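Local structure of 5-ketofructose reductase (Gluconobacter sp., 7COK) at residues Asp247-Gly259 with Ser270-Gly282. The protein probably reduces 5-ketofructose to fructose with a nicotinamide cofactor, as a member of the shikimate dehydrogenase family. Numbering follows the deposited sequence.
Sequences DGLGMLVNQGVIG and SAVMAQTLENIFG
Leu249 carries CG anti to its amide nitrogen (chi1 -174°), which sends both methyls across to helix 270-281. Leu277 has CG anti to its own carbonyl carbon (chi1 -70°), and it lies alongside Leu249 with its chain running the opposite way, CD1 against Leu249 CG at 3.9 Å. The CD2 branch of Leu249 rests on Ala274, CD2 to CB 3.9 Å. Its CD1 branch meets the edge of the Phe281 ring near the ring plane, 3.8 Å from CD2 of Phe281. Glu278 lays its carboxylate beside the same methyl, with OE2 3.5 Å from Leu249 CD1. With only an alanine here, the pocket between Ala274, Leu277, Glu278 and Phe281 would probably be left part empty, and the Phe281 edge would lose this methyl. One turn on, Val253 enters a second hole, formed by Ser270, Met273, Ala274 and Leu277. Its CG2 presses on the Ala274 backbone, 3.6 Å from CA, while CG1 touches Met273 CB at 3.8 Å. Met273 curls its methyl toward the backbone at Gly256; SD packs on Val257 CG2. Asp247 caps helix 248-264 through OD1, which accepts from Gly250 N at 2.9 Å. Met26 of helix 23-34 covers Met273 and Leu277, and Met251 and Asn254 pack on helix 110-117. The axes of 248-259 and 270-281 come within 9.4 Å, with 129° between their N-to-C directions. This is knobs-into-holes packing of the last two helices, in the C-terminal region of the shikimate dehydrogenase fold, where the chain returns from the Rossmann-type sheet to the substrate-binding domain.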
ATOM      1  N   ASP A 247       9.020  -1.906 -30.167  1.00 14.25           N
ATOM      2  CA  ASP A 247       9.027  -3.039 -29.260  1.00 14.73           C
ATOM      3  C   ASP A 247       8.013  -2.966 -28.107  1.00 13.81           C
ATOM      4  O   ASP A 247       7.536  -1.885 -27.713  1.00 12.82           O
ATOM      5  CB  ASP A 247      10.448  -3.266 -28.742  1.00 16.02           C
ATOM      6  CG  ASP A 247      10.840  -2.258 -27.702  1.00 17.15           C
ATOM      7  OD1 ASP A 247      10.503  -2.474 -26.513  1.00 17.30           O
ATOM      8  OD2 ASP A 247      11.491  -1.261 -28.062  1.00 20.34           O
ATOM      9  N   GLY A 248       7.693  -4.137 -27.575  1.00 13.46           N
ATOM     10  CA  GLY A 248       6.622  -4.268 -26.594  1.00 12.75           C
ATOM     11  C   GLY A 248       6.993  -3.779 -25.224  1.00 12.87           C
ATOM     12  O   GLY A 248       6.120  -3.471 -24.420  1.00 12.99           O
ATOM     13  N   LEU A 249       8.295  -3.722 -24.938  1.00 12.03           N
ATOM     14  CA  LEU A 249       8.763  -3.210 -23.634  1.00 12.03           C
ATOM     15  C   LEU A 249       8.508  -1.706 -23.597  1.00 12.60           C
ATOM     16  O   LEU A 249       7.942  -1.206 -22.621  1.00 12.80           O
ATOM     17  CB  LEU A 249      10.231  -3.610 -23.407  1.00 12.98           C
ATOM     18  CG  LEU A 249      10.912  -3.324 -22.068  1.00 14.07           C
ATOM     19  CD1 LEU A 249      12.135  -4.218 -21.933  1.00 15.25           C
ATOM     20  CD2 LEU A 249      11.351  -1.884 -21.934  1.00 15.34           C
ATOM     21  N   GLY A 250       8.854  -1.001 -24.678  1.00 12.02           N
ATOM     22  CA  GLY A 250       8.524   0.419 -24.786  1.00 11.72           C
ATOM     23  C   GLY A 250       7.029   0.677 -24.609  1.00 11.67           C
ATOM     24  O   GLY A 250       6.604   1.694 -24.057  1.00 11.41           O
ATOM     25  N   MET A 251       6.213  -0.241 -25.117  1.00 12.07           N
ATOM     26  CA  MET A 251       4.757  -0.070 -25.030  1.00 12.67           C
ATOM     27  C   MET A 251       4.269  -0.204 -23.590  1.00 13.02           C
ATOM     28  O   MET A 251       3.419   0.573 -23.130  1.00 12.47           O
ATOM     29  CB  MET A 251       4.046  -1.087 -25.919  1.00 12.53           C
ATOM     30  CG  MET A 251       4.305  -0.937 -27.390  1.00 13.16           C
ATOM     31  SD  MET A 251       3.335  -2.175 -28.273  1.00 14.52           S
ATOM     32  CE  MET A 251       4.288  -2.307 -29.789  1.00 14.38           C
ATOM     33  N   LEU A 252       4.807  -1.186 -22.874  1.00 12.65           N
ATOM     34  CA  LEU A 252       4.525  -1.324 -21.454  1.00 12.90           C
ATOM     35  C   LEU A 252       4.948  -0.079 -20.672  1.00 12.27           C
ATOM     36  O   LEU A 252       4.203   0.400 -19.817  1.00 12.04           O
ATOM     37  CB  LEU A 252       5.241  -2.553 -20.908  1.00 14.53           C
ATOM     38  CG  LEU A 252       4.542  -3.896 -20.787  1.00 17.38           C
ATOM     39  CD1 LEU A 252       5.471  -4.801 -19.996  1.00 18.32           C
ATOM     40  CD2 LEU A 252       3.180  -3.794 -20.115  1.00 18.57           C
ATOM     41  N   VAL A 253       6.130   0.453 -20.971  1.00 11.70           N
ATOM     42  CA  VAL A 253       6.573   1.681 -20.331  1.00 11.85           C
ATOM     43  C   VAL A 253       5.589   2.812 -20.599  1.00 12.07           C
ATOM     44  O   VAL A 253       5.162   3.508 -19.667  1.00 12.07           O
ATOM     45  CB  VAL A 253       8.011   2.025 -20.756  1.00 11.73           C
ATOM     46  CG1 VAL A 253       8.413   3.417 -20.277  1.00 11.93           C
ATOM     47  CG2 VAL A 253       8.968   0.986 -20.196  1.00 11.83           C
ATOM     48  N   ASN A 254       5.197   2.967 -21.859  1.00 12.13           N
ATOM     49  CA  ASN A 254       4.218   4.002 -22.215  1.00 12.40           C
ATOM     50  C   ASN A 254       2.899   3.858 -21.492  1.00 12.53           C
ATOM     51  O   ASN A 254       2.286   4.852 -21.120  1.00 13.11           O
ATOM     52  CB  ASN A 254       4.000   4.082 -23.726  1.00 13.80           C
ATOM     53  CG  ASN A 254       5.174   4.711 -24.444  1.00 15.44           C
ATOM     54  OD1 ASN A 254       5.861   5.577 -23.881  1.00 17.40           O
ATOM     55  ND2 ASN A 254       5.407   4.307 -25.692  1.00 16.58           N
ATOM     56  N   GLN A 255       2.457   2.620 -21.312  1.00 12.52           N
ATOM     57  CA  GLN A 255       1.207   2.353 -20.613  1.00 13.36           C
ATOM     58  C   GLN A 255       1.300   2.807 -19.148  1.00 13.08           C
ATOM     59  O   GLN A 255       0.368   3.410 -18.600  1.00 13.78           O
ATOM     60  CB  GLN A 255       0.928   0.867 -20.662  1.00 14.94           C
ATOM     61  CG  GLN A 255      -0.404   0.490 -20.078  1.00 18.17           C
ATOM     62  CD  GLN A 255      -0.897  -0.845 -20.599  1.00 19.58           C
ATOM     63  OE1 GLN A 255      -2.066  -1.150 -20.439  1.00 20.27           O
ATOM     64  NE2 GLN A 255      -0.011  -1.637 -21.241  1.00 21.47           N
ATOM     65  N   GLY A 256       2.438   2.530 -18.524  1.00 13.13           N
ATOM     66  CA  GLY A 256       2.687   3.005 -17.149  1.00 12.53           C
ATOM     67  C   GLY A 256       2.749   4.509 -17.066  1.00 12.84           C
ATOM     68  O   GLY A 256       2.254   5.097 -16.095  1.00 13.77           O
ATOM     69  N   VAL A 257       3.411   5.135 -18.045  1.00 12.35           N
ATOM     70  CA  VAL A 257       3.478   6.603 -18.100  1.00 12.19           C
ATOM     71  C   VAL A 257       2.077   7.213 -18.214  1.00 12.62           C
ATOM     72  O   VAL A 257       1.723   8.123 -17.449  1.00 12.39           O
ATOM     73  CB  VAL A 257       4.387   7.107 -19.234  1.00 12.26           C
ATOM     74  CG1 VAL A 257       4.265   8.630 -19.445  1.00 11.72           C
ATOM     75  CG2 VAL A 257       5.833   6.727 -18.961  1.00 12.90           C
ATOM     76  N   ILE A 258       1.281   6.702 -19.159  1.00 12.74           N
ATOM     77  CA  ILE A 258      -0.094   7.176 -19.340  1.00 12.74           C
ATOM     78  C   ILE A 258      -0.941   7.008 -18.080  1.00 12.37           C
ATOM     79  O   ILE A 258      -1.676   7.933 -17.725  1.00 13.26           O
ATOM     80  CB  ILE A 258      -0.739   6.510 -20.577  1.00 13.02           C
ATOM     81  CG1 ILE A 258      -0.067   7.005 -21.868  1.00 13.56           C
ATOM     82  CG2 ILE A 258      -2.256   6.739 -20.641  1.00 13.66           C
ATOM     83  CD1 ILE A 258      -0.197   6.020 -23.015  1.00 15.14           C
ATOM     84  N   GLY A 259      -0.835   5.850 -17.432  1.00 12.66           N
ATOM     85  CA  GLY A 259      -1.585   5.563 -16.205  1.00 13.72           C
ATOM     86  C   GLY A 259      -1.253   6.545 -15.095  1.00 12.88           C
ATOM     87  O   GLY A 259      -2.146   7.067 -14.432  1.00 13.21           O
ATOM     88  N   SER A 270      10.593   7.694 -18.891  1.00 12.49           N
ATOM     89  CA  SER A 270      10.552   6.429 -19.640  1.00 13.19           C
ATOM     90  C   SER A 270      11.857   5.643 -19.577  1.00 12.87           C
ATOM     91  O   SER A 270      11.812   4.414 -19.481  1.00 12.66           O
ATOM     92  CB  SER A 270      10.144   6.619 -21.110  1.00 14.70           C
ATOM     93  OG  SER A 270       8.826   7.111 -21.226  1.00 18.90           O
ATOM     94  N   ALA A 271      13.002   6.335 -19.642  1.00 12.48           N
ATOM     95  CA  ALA A 271      14.294   5.648 -19.649  1.00 11.69           C
ATOM     96  C   ALA A 271      14.511   4.760 -18.417  1.00 11.50           C
ATOM     97  O   ALA A 271      14.902   3.602 -18.544  1.00 12.07           O
ATOM     98  CB  ALA A 271      15.458   6.635 -19.851  1.00 11.58           C
ATOM     99  N   VAL A 272      14.225   5.281 -17.224  1.00 12.43           N
ATOM    100  CA  VAL A 272      14.452   4.493 -16.018  1.00 12.72           C
ATOM    101  C   VAL A 272      13.418   3.378 -15.858  1.00 11.93           C
ATOM    102  O   VAL A 272      13.761   2.283 -15.373  1.00 11.96           O
ATOM    103  CB  VAL A 272      14.584   5.353 -14.744  1.00 13.94           C
ATOM    104  CG1 VAL A 272      15.186   4.566 -13.589  1.00 15.40           C
ATOM    105  CG2 VAL A 272      15.514   6.501 -15.004  1.00 17.83           C
ATOM    106  N   MET A 273      12.202   3.629 -16.346  1.00 11.84           N
ATOM    107  CA  MET A 273      11.181   2.603 -16.315  1.00 11.22           C
ATOM    108  C   MET A 273      11.580   1.435 -17.228  1.00 11.08           C
ATOM    109  O   MET A 273      11.519   0.263 -16.827  1.00 10.95           O
ATOM    110  CB  MET A 273       9.839   3.196 -16.715  1.00 11.90           C
ATOM    111  CG  MET A 273       9.351   4.160 -15.647  1.00 13.26           C
ATOM    112  SD  MET A 273       7.912   5.087 -16.175  1.00 15.81           S
ATOM    113  CE  MET A 273       6.641   3.843 -15.941  1.00 15.26           C
ATOM    114  N   ALA A 274      12.049   1.772 -18.426  1.00 10.64           N
ATOM    115  CA  ALA A 274      12.502   0.789 -19.402  1.00 11.61           C
ATOM    116  C   ALA A 274      13.685  -0.007 -18.907  1.00 11.41           C
ATOM    117  O   ALA A 274      13.684  -1.234 -18.988  1.00 12.16           O
ATOM    118  CB  ALA A 274      12.850   1.467 -20.704  1.00 11.06           C
ATOM    119  N   GLN A 275      14.684   0.691 -18.363  1.00 12.02           N
ATOM    120  CA  GLN A 275      15.864   0.005 -17.843  1.00 12.25           C
ATOM    121  C   GLN A 275      15.512  -0.946 -16.707  1.00 11.85           C
ATOM    122  O   GLN A 275      16.058  -2.049 -16.641  1.00 11.51           O
ATOM    123  CB  GLN A 275      16.984   0.983 -17.446  1.00 13.04           C
ATOM    124  CG  GLN A 275      18.352   0.299 -17.188  1.00 15.05           C
ATOM    125  CD  GLN A 275      18.830  -0.626 -18.320  1.00 17.03           C
ATOM    126  OE1 GLN A 275      18.572  -0.391 -19.494  1.00 20.61           O
ATOM    127  NE2 GLN A 275      19.524  -1.701 -17.955  1.00 18.78           N
ATOM    128  N   THR A 276      14.536  -0.560 -15.872  1.00 12.08           N
ATOM    129  CA  THR A 276      14.045  -1.430 -14.799  1.00 12.46           C
ATOM    130  C   THR A 276      13.473  -2.762 -15.351  1.00 12.15           C
ATOM    131  O   THR A 276      13.792  -3.848 -14.837  1.00 13.68           O
ATOM    132  CB  THR A 276      12.997  -0.679 -13.963  1.00 12.97           C
ATOM    133  OG1 THR A 276      13.620   0.468 -13.376  1.00 14.40           O
ATOM    134  CG2 THR A 276      12.403  -1.543 -12.853  1.00 13.60           C
ATOM    135  N   LEU A 277      12.645  -2.674 -16.394  1.00 12.57           N
ATOM    136  CA  LEU A 277      12.125  -3.867 -17.063  1.00 13.53           C
ATOM    137  C   LEU A 277      13.232  -4.671 -17.762  1.00 14.22           C
ATOM    138  O   LEU A 277      13.252  -5.900 -17.666  1.00 15.12           O
ATOM    139  CB  LEU A 277      11.029  -3.481 -18.060  1.00 14.39           C
ATOM    140  CG  LEU A 277       9.671  -2.981 -17.576  1.00 14.31           C
ATOM    141  CD1 LEU A 277       8.799  -2.791 -18.813  1.00 14.36           C
ATOM    142  CD2 LEU A 277       9.016  -3.969 -16.619  1.00 15.08           C
ATOM    143  N   GLU A 278      14.188  -3.994 -18.400  1.00 14.74           N
ATOM    144  CA  GLU A 278      15.315  -4.712 -19.039  1.00 16.63           C
ATOM    145  C   GLU A 278      16.098  -5.522 -18.006  1.00 15.47           C
ATOM    146  O   GLU A 278      16.437  -6.698 -18.257  1.00 16.63           O
ATOM    147  CB  GLU A 278      16.270  -3.756 -19.746  1.00 16.68           C
ATOM    148  CG  GLU A 278      15.681  -2.925 -20.882  1.00 19.71           C
ATOM    149  CD  GLU A 278      15.654  -3.608 -22.246  1.00 21.83           C
ATOM    150  OE1 GLU A 278      16.085  -4.767 -22.389  1.00 23.64           O
ATOM    151  OE2 GLU A 278      15.182  -2.959 -23.203  1.00 24.45           O
ATOM    152  N   ASN A 279      16.348  -4.926 -16.830  1.00 15.85           N
ATOM    153  CA  ASN A 279      17.038  -5.641 -15.744  1.00 16.73           C
ATOM    154  C   ASN A 279      16.252  -6.841 -15.210  1.00 16.45           C
ATOM    155  O   ASN A 279      16.832  -7.914 -14.990  1.00 17.69           O
ATOM    156  CB  ASN A 279      17.423  -4.708 -14.585  1.00 17.78           C
ATOM    157  CG  ASN A 279      18.479  -3.672 -14.962  1.00 19.48           C
ATOM    158  OD1 ASN A 279      19.150  -3.790 -15.977  1.00 22.16           O
ATOM    159  ND2 ASN A 279      18.644  -2.658 -14.103  1.00 21.50           N
ATOM    160  N   ILE A 280      14.945  -6.658 -15.008  1.00 16.70           N
ATOM    161  CA  ILE A 280      14.047  -7.731 -14.559  1.00 17.11           C
ATOM    162  C   ILE A 280      14.026  -8.900 -15.553  1.00 18.60           C
ATOM    163  O   ILE A 280      14.095 -10.063 -15.144  1.00 20.48           O
ATOM    164  CB  ILE A 280      12.631  -7.183 -14.283  1.00 17.12           C
ATOM    165  CG1 ILE A 280      12.635  -6.340 -13.010  1.00 16.63           C
ATOM    166  CG2 ILE A 280      11.619  -8.312 -14.094  1.00 16.65           C
ATOM    167  CD1 ILE A 280      11.483  -5.366 -12.930  1.00 16.61           C
ATOM    168  N   PHE A 281      13.939  -8.583 -16.843  1.00 18.17           N
ATOM    169  CA  PHE A 281      13.856  -9.596 -17.892  1.00 19.30           C
ATOM    170  C   PHE A 281      15.183 -10.289 -18.177  1.00 21.37           C
ATOM    171  O   PHE A 281      15.186 -11.390 -18.746  1.00 22.93           O
ATOM    172  CB  PHE A 281      13.324  -9.004 -19.200  1.00 18.70           C
ATOM    173  CG  PHE A 281      11.918  -8.475 -19.130  1.00 19.19           C
ATOM    174  CD1 PHE A 281      10.984  -8.958 -18.205  1.00 19.72           C
ATOM    175  CD2 PHE A 281      11.520  -7.481 -20.022  1.00 19.90           C
ATOM    176  CE1 PHE A 281       9.693  -8.449 -18.171  1.00 19.37           C
ATOM    177  CE2 PHE A 281      10.236  -6.963 -19.989  1.00 19.57           C
ATOM    178  CZ  PHE A 281       9.322  -7.456 -19.070  1.00 20.52           C
ATOM    179  N   GLY A 282      16.287  -9.642 -17.802  1.00 22.31           N
ATOM    180  CA  GLY A 282      17.643 -10.158 -18.038  1.00 23.92           C
ATOM    181  C   GLY A 282      18.104 -10.025 -19.481  1.00 25.72           C
ATOM    182  O   GLY A 282      17.841  -9.034 -20.170  1.00 27.29           O
TER